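Local coordinates for protein Agap007691-pb (Anopheles gambiae, PDB 5C98) that is a serpin-family protein of unproven function, possibly an inhibitor of serine proteases, at residues V101-T106 / V125-L130; R215-N220 / E267-C272; L276-F281 / L327-S332. One frame throughout, in Å; residues are numbered along the deposited sequence. Where two conformers were deposited one is given.

Contact 1: residues V101-T106 / V125-L130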
# COMPACT_ATOMS: atom_id res chain seq x y z
N VAL A 101 11.07 6.87 -10.81
CA VAL A 101 12.29 7.41 -10.23
C VAL A 101 12.59 8.74 -10.90
O VAL A 101 12.59 8.83 -12.14
CB VAL A 101 13.47 6.45 -10.43
CG1 VAL A 101 14.73 6.96 -9.78
CG2 VAL A 101 13.13 5.06 -9.92
N LEU A 102 12.88 9.76 -10.09
CA LEU A 102 13.45 11.01 -10.59
C LEU A 102 14.94 11.04 -10.29
O LEU A 102 15.37 10.70 -9.19
CB LEU A 102 12.82 12.23 -9.92
CG LEU A 102 11.34 12.51 -10.18
CD1 LEU A 102 10.90 13.68 -9.33
CD2 LEU A 102 11.13 12.79 -11.66
N VAL A 103 15.71 11.46 -11.28
CA VAL A 103 17.14 11.70 -11.11
C VAL A 103 17.45 13.10 -11.62
O VAL A 103 16.83 13.60 -12.57
CB VAL A 103 18.03 10.67 -11.84
CG1 VAL A 103 17.91 9.29 -11.21
CG2 VAL A 103 17.70 10.61 -13.33
N GLU A 104 18.41 13.75 -10.97
CA GLU A 104 18.86 15.07 -11.42
C GLU A 104 19.47 14.98 -12.81
O GLU A 104 20.46 14.28 -13.03
CB GLU A 104 19.87 15.65 -10.42
CG GLU A 104 20.63 16.90 -10.88
CD GLU A 104 19.74 18.02 -11.40
OE1 GLU A 104 18.69 18.30 -10.77
OE2 GLU A 104 20.11 18.62 -12.44
N GLU A 105 18.91 15.75 -13.74
CA GLU A 105 19.26 15.61 -15.15
C GLU A 105 20.69 16.04 -15.47
O GLU A 105 21.24 15.60 -16.48
CB GLU A 105 18.29 16.41 -16.02
CG GLU A 105 18.33 17.94 -15.83
CD GLU A 105 17.24 18.66 -16.60
OE1 GLU A 105 16.35 17.98 -17.16
OE2 GLU A 105 17.25 19.91 -16.64
N THR A 106 21.30 16.89 -14.64
CA THR A 106 22.63 17.37 -15.01
C THR A 106 23.75 16.43 -14.59
O THR A 106 24.91 16.73 -14.88
CB THR A 106 22.92 18.75 -14.40
OG1 THR A 106 22.84 18.67 -12.98
CG2 THR A 106 21.94 19.82 -14.95
N VAL A 125 12.50 5.68 -15.14
CA VAL A 125 13.37 6.73 -14.61
C VAL A 125 13.23 7.93 -15.53
O VAL A 125 13.38 7.81 -16.75
CB VAL A 125 14.83 6.27 -14.56
CG1 VAL A 125 15.74 7.37 -14.04
CG2 VAL A 125 14.98 5.03 -13.71
N GLU A 126 12.96 9.10 -14.95
CA GLU A 126 12.93 10.34 -15.71
C GLU A 126 13.95 11.32 -15.17
O GLU A 126 13.89 11.68 -13.98
CB GLU A 126 11.55 10.97 -15.70
CG GLU A 126 11.47 12.16 -16.64
CD GLU A 126 10.05 12.58 -16.98
OE1 GLU A 126 9.12 11.73 -16.86
OE2 GLU A 126 9.85 13.75 -17.38
N PRO A 127 14.92 11.77 -15.99
CA PRO A 127 15.78 12.88 -15.57
C PRO A 127 15.01 14.19 -15.61
O PRO A 127 14.33 14.49 -16.59
CB PRO A 127 16.90 12.88 -16.61
CG PRO A 127 16.73 11.65 -17.40
CD PRO A 127 15.30 11.26 -17.31
N VAL A 128 15.13 14.97 -14.54
CA VAL A 128 14.45 16.26 -14.45
C VAL A 128 15.38 17.25 -13.76
O VAL A 128 16.40 16.89 -13.17
CB VAL A 128 13.12 16.17 -13.67
CG1 VAL A 128 12.12 15.25 -14.37
CG2 VAL A 128 13.37 15.75 -12.22
N ASP A 129 14.98 18.51 -13.83
CA ASP A 129 15.66 19.55 -13.07
C ASP A 129 15.10 19.51 -11.65
O ASP A 129 14.09 20.15 -11.37
CB ASP A 129 15.41 20.89 -13.73
CG ASP A 129 16.00 22.04 -12.96
OD1 ASP A 129 16.75 21.79 -11.98
OD2 ASP A 129 15.74 23.20 -13.35
N LEU A 130 15.79 18.81 -10.76
CA LEU A 130 15.35 18.67 -9.37
C LEU A 130 15.57 19.95 -8.55
O LEU A 130 15.10 20.03 -7.41
CB LEU A 130 16.01 17.45 -8.71
CG LEU A 130 15.27 16.11 -8.83
CD1 LEU A 130 16.06 14.94 -8.26
CD2 LEU A 130 13.91 16.17 -8.15
O HOH W 1 19.28 21.04 -12.87
O HOH W 2 15.84 16.02 -18.70

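Contact 2: residues R215-N220 / E267-C272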
# COMPACT_ATOMS: atom_id res chain seq x y z
N ARG A 215 -17.09 -15.79 3.36
CA ARG A 215 -16.27 -16.34 4.43
C ARG A 215 -16.22 -15.36 5.60
O ARG A 215 -15.95 -14.17 5.43
CB ARG A 215 -14.87 -16.59 3.88
CG ARG A 215 -14.81 -17.78 2.95
CD ARG A 215 -13.51 -17.90 2.20
NE ARG A 215 -12.36 -18.19 3.04
CZ ARG A 215 -12.10 -19.37 3.59
NH1 ARG A 215 -12.95 -20.39 3.44
NH2 ARG A 215 -11.00 -19.54 4.31
N ARG A 216 -16.47 -15.87 6.80
CA ARG A 216 -16.60 -15.03 7.98
C ARG A 216 -16.11 -15.80 9.19
O ARG A 216 -16.08 -17.04 9.20
CB ARG A 216 -18.06 -14.62 8.19
CG ARG A 216 -19.00 -15.76 8.62
CD ARG A 216 -19.06 -15.97 10.12
NE ARG A 216 -19.97 -17.05 10.49
CZ ARG A 216 -19.63 -18.34 10.52
NH1 ARG A 216 -18.40 -18.73 10.23
NH2 ARG A 216 -20.53 -19.25 10.86
N CYS A 217 -15.72 -15.06 10.22
CA CYS A 217 -15.49 -15.66 11.53
C CYS A 217 -15.53 -14.59 12.61
O CYS A 217 -15.49 -13.39 12.33
CB CYS A 217 -14.17 -16.43 11.60
SG CYS A 217 -12.69 -15.42 11.40
N LEU A 218 -15.68 -15.05 13.84
CA LEU A 218 -15.39 -14.21 14.98
C LEU A 218 -13.95 -14.47 15.40
O LEU A 218 -13.42 -15.56 15.20
CB LEU A 218 -16.31 -14.58 16.14
CG LEU A 218 -17.81 -14.45 15.95
CD1 LEU A 218 -18.56 -14.81 17.25
CD2 LEU A 218 -18.16 -13.05 15.51
N HIS A 219 -13.31 -13.46 15.98
CA HIS A 219 -11.98 -13.63 16.55
C HIS A 219 -12.01 -13.02 17.95
O HIS A 219 -11.85 -11.81 18.12
CB HIS A 219 -10.85 -13.08 15.69
CG HIS A 219 -9.52 -13.67 16.04
ND1 HIS A 219 -8.96 -13.54 17.30
CD2 HIS A 219 -8.67 -14.45 15.33
CE1 HIS A 219 -7.81 -14.19 17.33
NE2 HIS A 219 -7.62 -14.75 16.15
N ASN A 220 -12.26 -13.85 18.97
CA ASN A 220 -12.48 -13.29 20.29
C ASN A 220 -11.19 -12.72 20.87
O ASN A 220 -11.24 -11.75 21.63
CB ASN A 220 -13.12 -14.30 21.26
CG ASN A 220 -14.61 -14.52 21.02
OD1 ASN A 220 -15.30 -13.75 20.34
ND2 ASN A 220 -15.13 -15.58 21.63
N GLU A 267 -7.79 -20.27 9.21
CA GLU A 267 -8.26 -21.59 9.64
C GLU A 267 -9.73 -21.56 10.06
O GLU A 267 -10.42 -22.59 9.98
CB GLU A 267 -7.43 -22.07 10.83
CG GLU A 267 -5.95 -22.18 10.56
N ARG A 268 -10.20 -20.42 10.54
CA ARG A 268 -11.54 -20.28 11.11
C ARG A 268 -12.58 -19.80 10.12
O ARG A 268 -13.77 -20.04 10.33
CB ARG A 268 -11.52 -19.29 12.27
CG ARG A 268 -10.70 -19.74 13.46
CD ARG A 268 -10.64 -18.69 14.52
NE ARG A 268 -9.53 -18.90 15.43
CZ ARG A 268 -9.36 -18.23 16.56
NH1 ARG A 268 -10.24 -17.31 16.93
NH2 ARG A 268 -8.31 -18.48 17.34
N LEU A 269 -12.18 -19.11 9.05
CA LEU A 269 -13.16 -18.59 8.12
C LEU A 269 -13.98 -19.72 7.52
O LEU A 269 -13.45 -20.77 7.13
CB LEU A 269 -12.45 -17.81 7.01
CG LEU A 269 -11.91 -16.42 7.35
CD1 LEU A 269 -11.01 -15.98 6.20
CD2 LEU A 269 -13.00 -15.42 7.60
N GLN A 270 -15.29 -19.50 7.46
CA GLN A 270 -16.24 -20.41 6.87
C GLN A 270 -17.28 -19.60 6.12
O GLN A 270 -17.75 -18.56 6.61
CB GLN A 270 -16.93 -21.26 7.94
CG GLN A 270 -16.02 -22.26 8.61
CD GLN A 270 -15.59 -23.38 7.67
OE1 GLN A 270 -16.40 -23.92 6.91
NE2 GLN A 270 -14.30 -23.72 7.71
N SER A 271 -17.64 -20.06 4.93
CA SER A 271 -18.64 -19.36 4.13
C SER A 271 -19.99 -19.46 4.80
O SER A 271 -20.39 -20.52 5.29
CB SER A 271 -18.72 -19.96 2.72
OG SER A 271 -17.61 -19.57 1.93
N CYS A 272 -20.72 -18.34 4.81
CA CYS A 272 -21.94 -18.25 5.59
C CYS A 272 -22.79 -17.13 5.01
O CYS A 272 -22.27 -16.08 4.65
CB CYS A 272 -21.54 -17.95 7.03
SG CYS A 272 -22.89 -17.72 8.12
O HOH W 3 -11.06 -21.81 6.49

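Contact 3: residues L276-F281 / L327-S332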
# COMPACT_ATOMS: atom_id res chain seq x y z
N LEU A 276 -24.74 -8.11 5.25
CA LEU A 276 -23.55 -7.29 5.16
C LEU A 276 -23.93 -5.85 4.88
O LEU A 276 -24.70 -5.57 3.96
CB LEU A 276 -22.68 -7.84 4.02
CG LEU A 276 -21.34 -7.18 3.69
CD1 LEU A 276 -20.40 -7.27 4.85
CD2 LEU A 276 -20.74 -7.85 2.48
N LYS A 277 -23.37 -4.93 5.67
CA LYS A 277 -23.48 -3.51 5.45
C LYS A 277 -22.09 -2.91 5.50
O LYS A 277 -21.31 -3.24 6.38
CB LYS A 277 -24.38 -2.83 6.46
CG LYS A 277 -25.83 -3.24 6.30
CD LYS A 277 -26.68 -2.44 7.24
CE LYS A 277 -28.15 -2.51 6.88
NZ LYS A 277 -28.91 -1.49 7.65
N LEU A 278 -21.80 -2.03 4.54
CA LEU A 278 -20.46 -1.45 4.39
C LEU A 278 -20.66 -0.08 3.76
O LEU A 278 -21.43 0.03 2.80
CB LEU A 278 -19.64 -2.34 3.43
CG LEU A 278 -18.16 -2.08 3.18
CD1 LEU A 278 -17.33 -2.52 4.37
CD2 LEU A 278 -17.69 -2.83 1.93
N PRO A 279 -19.99 0.97 4.22
CA PRO A 279 -20.06 2.23 3.46
C PRO A 279 -19.53 2.06 2.04
O PRO A 279 -18.61 1.27 1.80
CB PRO A 279 -19.19 3.19 4.27
CG PRO A 279 -18.31 2.33 5.07
CD PRO A 279 -19.06 1.07 5.35
N LYS A 280 -20.14 2.78 1.10
CA LYS A 280 -19.58 2.90 -0.25
C LYS A 280 -18.41 3.86 -0.13
O LYS A 280 -18.60 5.07 -0.12
CB LYS A 280 -20.65 3.41 -1.21
CG LYS A 280 -20.23 3.36 -2.65
CD LYS A 280 -21.28 3.99 -3.55
CE LYS A 280 -20.73 4.23 -4.95
NZ LYS A 280 -20.95 3.08 -5.86
N PHE A 281 -17.19 3.34 -0.01
CA PHE A 281 -16.07 4.16 0.41
C PHE A 281 -14.92 4.01 -0.57
O PHE A 281 -14.84 3.08 -1.37
CB PHE A 281 -15.57 3.82 1.85
CG PHE A 281 -14.73 2.57 1.95
CD1 PHE A 281 -15.30 1.31 2.03
CD2 PHE A 281 -13.34 2.66 1.99
CE1 PHE A 281 -14.53 0.17 2.12
CE2 PHE A 281 -12.55 1.49 2.09
CZ PHE A 281 -13.14 0.26 2.14
N LEU A 327 -7.92 2.53 -3.24
CA LEU A 327 -8.87 1.43 -3.15
C LEU A 327 -10.27 2.03 -3.13
O LEU A 327 -10.49 3.04 -2.46
CB LEU A 327 -8.67 0.65 -1.85
CG LEU A 327 -9.74 -0.39 -1.51
CD1 LEU A 327 -9.72 -1.57 -2.50
CD2 LEU A 327 -9.55 -0.89 -0.12
N ALA A 328 -11.22 1.41 -3.83
CA ALA A 328 -12.62 1.80 -3.72
C ALA A 328 -13.50 0.55 -3.75
O ALA A 328 -13.07 -0.51 -4.23
CB ALA A 328 -12.99 2.77 -4.83
N VAL A 329 -14.69 0.64 -3.16
CA VAL A 329 -15.67 -0.44 -3.28
C VAL A 329 -16.98 0.12 -3.83
O VAL A 329 -17.25 1.32 -3.72
CB VAL A 329 -15.91 -1.22 -1.97
CG1 VAL A 329 -14.66 -2.00 -1.56
CG2 VAL A 329 -16.36 -0.29 -0.85
N SER A 330 -17.75 -0.74 -4.48
CA SER A 330 -18.99 -0.30 -5.14
C SER A 330 -19.89 -1.52 -5.34
O SER A 330 -19.54 -2.64 -4.97
CB SER A 330 -18.66 0.39 -6.47
OG SER A 330 -19.81 1.00 -7.04
N GLU A 331 -21.07 -1.28 -5.92
CA GLU A 331 -22.06 -2.33 -6.10
C GLU A 331 -21.77 -3.18 -7.35
O GLU A 331 -21.04 -2.77 -8.25
CB GLU A 331 -23.46 -1.70 -6.20
CG GLU A 331 -23.91 -0.93 -4.95
CD GLU A 331 -23.66 0.56 -5.03
OE1 GLU A 331 -22.79 0.98 -5.82
OE2 GLU A 331 -24.35 1.33 -4.32
N SER A 332 -22.39 -4.36 -7.40
CA SER A 332 -22.23 -5.26 -8.54
C SER A 332 -23.50 -5.33 -9.37
O SER A 332 -24.61 -5.10 -8.87
CB SER A 332 -21.80 -6.67 -8.10
OG SER A 332 -22.52 -7.68 -8.79

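Contact 1: residues V101-T106 / V125-L130
V101 and V125 pair on neighbouring parallel strands of the large serpin sheet, with CB of V101 3.9 Å from CG2 of V125. V103 adds to the same face. Its chi1 of -68° puts CG1 anti to the carbonyl carbon and leaves CG2 between that carbon and the backbone N, touching CG1 of V125 at 3.9 Å and the P127 ring. This face packs on helix 111-119. The other face carries L102: CD2 meets CG2 of V128 at 3.8 Å, and CD1 meets CD2 of L130. Helix 133-146 covers that side. E126 N bonds V101 O, V103 N bonds E126 O, and V128 N bonds V103 O.

At the strand ends the contact turns polar. The E104 chain folds back at chi2 (51°). OE1 thereby accepts from L130 N at 2.9 Å, on its syn side. OE2 accepts from T106 N and OG1. A water bridges E104 OE2 to D129 OD1, which also bonds T131. The E105 carboxylate lies along V128 and D129, and a water bridges OE1 to P127 O.

E104 OE1 and D129 OD1 are 4.2 Å apart. Surrounding donors probably offset this like charge, while backbone bonds and apolar packing hold the middle.

Contact 2: residues R215-N220 / E267-C272
R215 lays its guanidinium over L269, at the point where helix 259-268 hands over to strand 270-287. The motif is a short antiparallel beta pairing in the serpin fold, with strand 270-287 leaving at a steep angle: the strand axes are 107° apart. R216 and Q270 form the hydrogen-bonded pair, R216 N to Q270 O at 3.0 Å and Q270 N to R216 O at 3.1 Å. R215 and S271 are the adjacent non-hydrogen-bonded pair.

L269 has its side chain buried between the two arginine positions. Its CB touches one face of the R215 guanidinium, 3.5 Å from NH2 and offset toward the rim. Its CD2 presses on the R216 backbone, 3.5 Å from the carbonyl carbon, and reaches C217 SG as well. The R215 chain bends at chi3 (66°), which turns the flat group back over the leucine. A water then joins R215 NH2 to L269 O.

R216 works on the other face of the pairing. Its chain bends at chi2 (88°), and CG rests 3.7 Å from CB of C272. C272 CB also sits over one face of the guanidinium. Beyond the two segments, the R216 charge makes a cation-pi contact with F346.

R268, the last residue of the helix, runs extended past C217 to H219. The ring is fixed at both nitrogens: NE2 bonds Q264 OE1, and ND1 accepts from L222 N. The guanidinium lies nearly parallel to the ring, and R268 NH1 stands over the ring centre, 3.6 Å from H219 CD2.

Contact 3: residues L276-F281 / L327-S332
V329 is the bump of this contact, and CG2 is its point. That methyl enters a hollow formed by L278, P279 and F281. It comes within 3.5 Å of F281 CD1 and is just as near to CE1, meeting the ring obliquely. On another side it touches L278 CD2 at 4.0 Å, the two side chains crossing at about a right angle. The carbonyl oxygen of P279 completes the hollow, 3.8 Å from V329 CG2. The same oxygen also lies in the plane of the F281 ring, at its edge. The F281 ring is placed by chi1 (77°), which sets CG between the backbone N and carbonyl carbon. At the far end of the ring, CZ meets L327 CD2 more loosely.

One backbone bond holds the valine to its hollow. V329 N donates to F281 O at 3.0 Å.

K280 closes the outer side. Its chain runs extended across V329 O, then turns at chi4 (91°) to bring NZ to two acceptors. NZ bonds S330 OG at 2.6 Å and forms a salt bridge with E331 OE1 at 2.8 Å, on the syn side of the carboxylate. OE2 of E331 bonds T190. This bridge probably corresponds to the lysine-glutamate bridge of antitrypsin at the base of the reactive centre loop. Here too the chain after V329 leads toward that loop, residues 335-343 of which are not modelled.

Around the contact, F281 meets F354 edge-to-face and also touches F372. Strand 354-360 covers L278, P279 and L327. M208 of strand 204-219 touches L278, K280 and E331.

In the fold
The three contacts follow one another along the chain. Contact 1 is remote: its centre is about 49 Å from that of contact 2 and about 39 Å from that of contact 3, on the opposite side of the chain's centre. Contacts 2 and 3 share strand 270-287, near its start and farther along, with centres about 20 Å apart. Contact 3 lies nearest the chain's centre and has the largest share of buried residues, though the smallest interface. Contact 2 is the most exposed, and arginine side chains, one of them stacked on a histidine, do much of its work. Contact 1 relies on regular parallel backbone bonding and ends in acidic side chains. Contact 3 has one backbone bond and a salt bridge instead.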